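Local coordinates for capsid protein (Turnip yellow mosaic virus, PDB 2FZ2) that self-assembles, 180 copies at a time, into the T=3 icosahedral capsid that encloses the single-stranded RNA genome of the virus, at residues His79-Val91 with Pro161-Val173. Residues are numbered along the deposited sequence; the frame is centred on the assembly and turned at random.
Sequences HPTLQAPAFPTTV and PTAPPASTCIITV
His79 grips Ile170 O twice, with its backbone N at 2.6 Å and, less directly, with its ring atom ND1 at 3.1 Å. The carbonyl lies at the edge of the imidazole, close to the ring plane, but ND1 stands above the carbonyl plane and so misses the lone pairs. Chi1 of -56° sets the ring beside its own backbone N, which lets one residue offer both donors, and CE1 meets the methyl CG2 of Thr172. Ile170 N returns a bond to His79 O, completing an antiparallel hydrogen-bonded pair; beyond it the two segments stay joined by the bond from Thr81 N to Thr168 O (2.7 Å).

Thr168 suits the corner because its two branches do different work. Thr168 OG1 and Thr89 OG1 share a hydrogen bond of 3.0 Å, tying the start of strand 89-97 to the loop, while its CG2 lies against Phe87 CB and Gln83 CB. Farther out, Phe87 lays one ring face on Pro164, whose CB sits 3.6 Å from the ring centroid in a CH-pi contact; the CA and CB of Pro164 lie over the ring, and a proline's compact, rigid ring presents such C-H groups to an aromatic face well. Thr81 OG1 is hydrogen-bonded to Thr90 of a neighbouring subunit, so this end of the fold also meets the capsid interface. Here the loop between strands 66-80 and 89-97, which belong to different sheets, packs on the loop entering strand 169-182, closing one end of the viral jelly-roll beta-sandwich.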
# COMPACT_ATOMS: atom_id res chain seq x y z
N HIS D 79 95.54 -40.91 79.49
CA HIS D 79 96.61 -40.94 78.53
C HIS D 79 97.56 -42.02 78.92
O HIS D 79 98.25 -41.92 79.93
CB HIS D 79 97.33 -39.61 78.50
CG HIS D 79 96.43 -38.46 78.22
ND1 HIS D 79 95.67 -37.86 79.20
CD2 HIS D 79 96.17 -37.79 77.07
CE1 HIS D 79 94.98 -36.86 78.67
NE2 HIS D 79 95.27 -36.80 77.38
N PRO D 80 97.61 -43.09 78.13
CA PRO D 80 98.52 -44.18 78.48
C PRO D 80 99.93 -43.68 78.24
O PRO D 80 100.16 -42.91 77.31
CB PRO D 80 98.09 -45.32 77.55
CG PRO D 80 96.76 -44.87 76.96
CD PRO D 80 96.86 -43.38 76.90
N THR D 81 100.85 -44.12 79.09
CA THR D 81 102.26 -43.76 79.04
C THR D 81 103.09 -44.88 78.40
O THR D 81 102.54 -45.82 77.84
CB THR D 81 102.73 -43.51 80.48
OG1 THR D 81 103.69 -42.44 80.49
CG2 THR D 81 103.37 -44.77 81.06
N LEU D 82 104.42 -44.80 78.47
CA LEU D 82 105.28 -45.82 77.87
C LEU D 82 105.45 -47.03 78.76
O LEU D 82 106.12 -48.01 78.39
CB LEU D 82 106.66 -45.25 77.56
CG LEU D 82 107.58 -45.25 78.77
CD1 LEU D 82 108.97 -44.86 78.36
CD2 LEU D 82 107.04 -44.28 79.80
N GLN D 83 104.86 -46.95 79.95
CA GLN D 83 104.96 -48.05 80.90
C GLN D 83 103.69 -48.87 80.87
O GLN D 83 103.62 -49.98 81.41
CB GLN D 83 105.20 -47.49 82.30
CG GLN D 83 106.60 -46.97 82.49
CD GLN D 83 107.67 -48.07 82.39
OE1 GLN D 83 108.75 -47.93 82.96
NE2 GLN D 83 107.37 -49.14 81.66
N ALA D 84 102.69 -48.32 80.20
CA ALA D 84 101.40 -48.98 80.10
C ALA D 84 101.42 -50.37 79.47
O ALA D 84 100.71 -51.26 79.91
CB ALA D 84 100.45 -48.08 79.34
N PRO D 85 102.26 -50.57 78.46
CA PRO D 85 102.27 -51.90 77.84
C PRO D 85 102.87 -52.96 78.75
O PRO D 85 102.29 -54.03 78.96
CB PRO D 85 103.07 -51.70 76.57
CG PRO D 85 103.31 -50.20 76.47
CD PRO D 85 103.23 -49.67 77.84
N ALA D 86 104.03 -52.65 79.30
CA ALA D 86 104.71 -53.58 80.17
C ALA D 86 103.97 -53.79 81.50
O ALA D 86 104.17 -54.81 82.17
CB ALA D 86 106.10 -53.07 80.43
N PHE D 87 103.13 -52.83 81.86
CA PHE D 87 102.39 -52.86 83.13
C PHE D 87 100.91 -52.49 83.05
O PHE D 87 100.53 -51.37 83.39
CB PHE D 87 103.05 -51.90 84.11
CG PHE D 87 104.41 -52.31 84.54
CD1 PHE D 87 105.53 -51.68 84.03
CD2 PHE D 87 104.58 -53.30 85.50
CE1 PHE D 87 106.81 -52.03 84.46
CE2 PHE D 87 105.85 -53.66 85.95
CZ PHE D 87 106.97 -53.02 85.43
N PRO D 88 100.05 -53.43 82.61
CA PRO D 88 98.61 -53.20 82.50
C PRO D 88 98.03 -52.68 83.79
O PRO D 88 98.28 -53.23 84.85
CB PRO D 88 98.04 -54.58 82.16
CG PRO D 88 99.17 -55.28 81.49
CD PRO D 88 100.43 -54.79 82.16
N THR D 89 97.23 -51.63 83.70
CA THR D 89 96.64 -51.03 84.89
C THR D 89 95.12 -50.94 84.86
O THR D 89 94.51 -50.79 83.80
CB THR D 89 97.21 -49.63 85.10
OG1 THR D 89 98.64 -49.68 85.02
CG2 THR D 89 96.80 -49.11 86.44
N THR D 90 94.49 -51.04 86.02
CA THR D 90 93.04 -50.97 86.09
C THR D 90 92.64 -49.58 86.51
O THR D 90 93.08 -49.08 87.54
CB THR D 90 92.45 -51.95 87.11
OG1 THR D 90 92.57 -53.29 86.62
CG2 THR D 90 90.99 -51.65 87.33
N VAL D 91 91.78 -48.98 85.71
CA VAL D 91 91.31 -47.64 86.00
C VAL D 91 89.81 -47.58 86.02
O VAL D 91 89.13 -48.10 85.12
CB VAL D 91 91.80 -46.67 84.96
CG1 VAL D 91 91.59 -45.26 85.43
CG2 VAL D 91 93.25 -46.93 84.67
N PRO D 161 100.87 -55.70 91.10
CA PRO D 161 101.47 -56.10 92.37
C PRO D 161 102.93 -55.69 92.27
O PRO D 161 103.43 -54.89 93.07
CB PRO D 161 101.28 -57.62 92.37
CG PRO D 161 101.25 -57.96 90.89
CD PRO D 161 100.39 -56.87 90.35
N THR D 162 103.61 -56.23 91.28
CA THR D 162 104.99 -55.90 91.00
C THR D 162 104.84 -54.67 90.12
O THR D 162 104.73 -54.76 88.90
CB THR D 162 105.64 -57.04 90.25
OG1 THR D 162 104.69 -57.57 89.31
CG2 THR D 162 106.05 -58.14 91.22
N ALA D 163 104.81 -53.51 90.78
CA ALA D 163 104.60 -52.23 90.13
C ALA D 163 105.64 -51.68 89.18
O ALA D 163 106.81 -52.06 89.21
CB ALA D 163 104.30 -51.18 91.20
N PRO D 164 105.22 -50.76 88.30
CA PRO D 164 106.07 -50.10 87.30
C PRO D 164 106.95 -49.06 87.99
O PRO D 164 106.64 -48.61 89.10
CB PRO D 164 105.05 -49.45 86.38
CG PRO D 164 103.96 -49.06 87.33
CD PRO D 164 103.82 -50.33 88.14
N PRO D 165 108.04 -48.65 87.34
CA PRO D 165 108.97 -47.67 87.87
C PRO D 165 108.41 -46.28 87.77
O PRO D 165 108.95 -45.34 88.36
CB PRO D 165 110.22 -47.83 87.00
CG PRO D 165 109.89 -48.95 86.01
CD PRO D 165 108.41 -49.06 85.98
N ALA D 166 107.32 -46.13 87.03
CA ALA D 166 106.71 -44.83 86.87
C ALA D 166 105.28 -44.92 86.38
O ALA D 166 104.87 -45.93 85.82
CB ALA D 166 107.54 -43.97 85.92
N SER D 167 104.55 -43.83 86.59
CA SER D 167 103.15 -43.70 86.19
C SER D 167 102.90 -44.32 84.81
O SER D 167 103.62 -44.01 83.85
CB SER D 167 102.79 -42.21 86.24
OG SER D 167 103.85 -41.46 86.86
N THR D 168 101.92 -45.23 84.72
CA THR D 168 101.60 -45.91 83.47
C THR D 168 100.65 -45.09 82.66
O THR D 168 100.42 -45.36 81.48
CB THR D 168 100.87 -47.23 83.65
OG1 THR D 168 99.67 -46.99 84.38
CG2 THR D 168 101.76 -48.25 84.34
N CYS D 169 100.05 -44.10 83.29
CA CYS D 169 99.13 -43.27 82.55
C CYS D 169 98.78 -42.00 83.29
O CYS D 169 98.82 -41.92 84.53
CB CYS D 169 97.87 -44.05 82.22
SG CYS D 169 96.87 -44.41 83.65
N ILE D 170 98.43 -41.00 82.48
CA ILE D 170 98.06 -39.69 82.97
C ILE D 170 96.61 -39.41 82.78
O ILE D 170 96.04 -39.70 81.72
CB ILE D 170 98.78 -38.62 82.21
CG1 ILE D 170 100.15 -39.14 81.79
CG2 ILE D 170 98.80 -37.37 83.04
CD1 ILE D 170 101.28 -38.51 82.50
N ILE D 171 96.01 -38.83 83.80
CA ILE D 171 94.62 -38.52 83.69
C ILE D 171 94.43 -37.05 83.82
O ILE D 171 94.79 -36.45 84.82
CB ILE D 171 93.83 -39.22 84.74
CG1 ILE D 171 93.67 -40.68 84.35
CG2 ILE D 171 92.46 -38.57 84.85
CD1 ILE D 171 94.14 -41.63 85.39
N THR D 172 93.88 -36.48 82.76
CA THR D 172 93.61 -35.07 82.74
C THR D 172 92.16 -34.94 82.43
O THR D 172 91.53 -35.81 81.82
CB THR D 172 94.37 -34.34 81.62
OG1 THR D 172 93.59 -34.34 80.42
CG2 THR D 172 95.68 -35.02 81.37
N VAL D 173 91.62 -33.84 82.88
CA VAL D 173 90.25 -33.56 82.62
C VAL D 173 90.34 -32.26 81.85
O VAL D 173 91.20 -31.43 82.12
CB VAL D 173 89.51 -33.40 83.92
CG1 VAL D 173 89.55 -31.98 84.35
CG2 VAL D 173 88.10 -33.90 83.75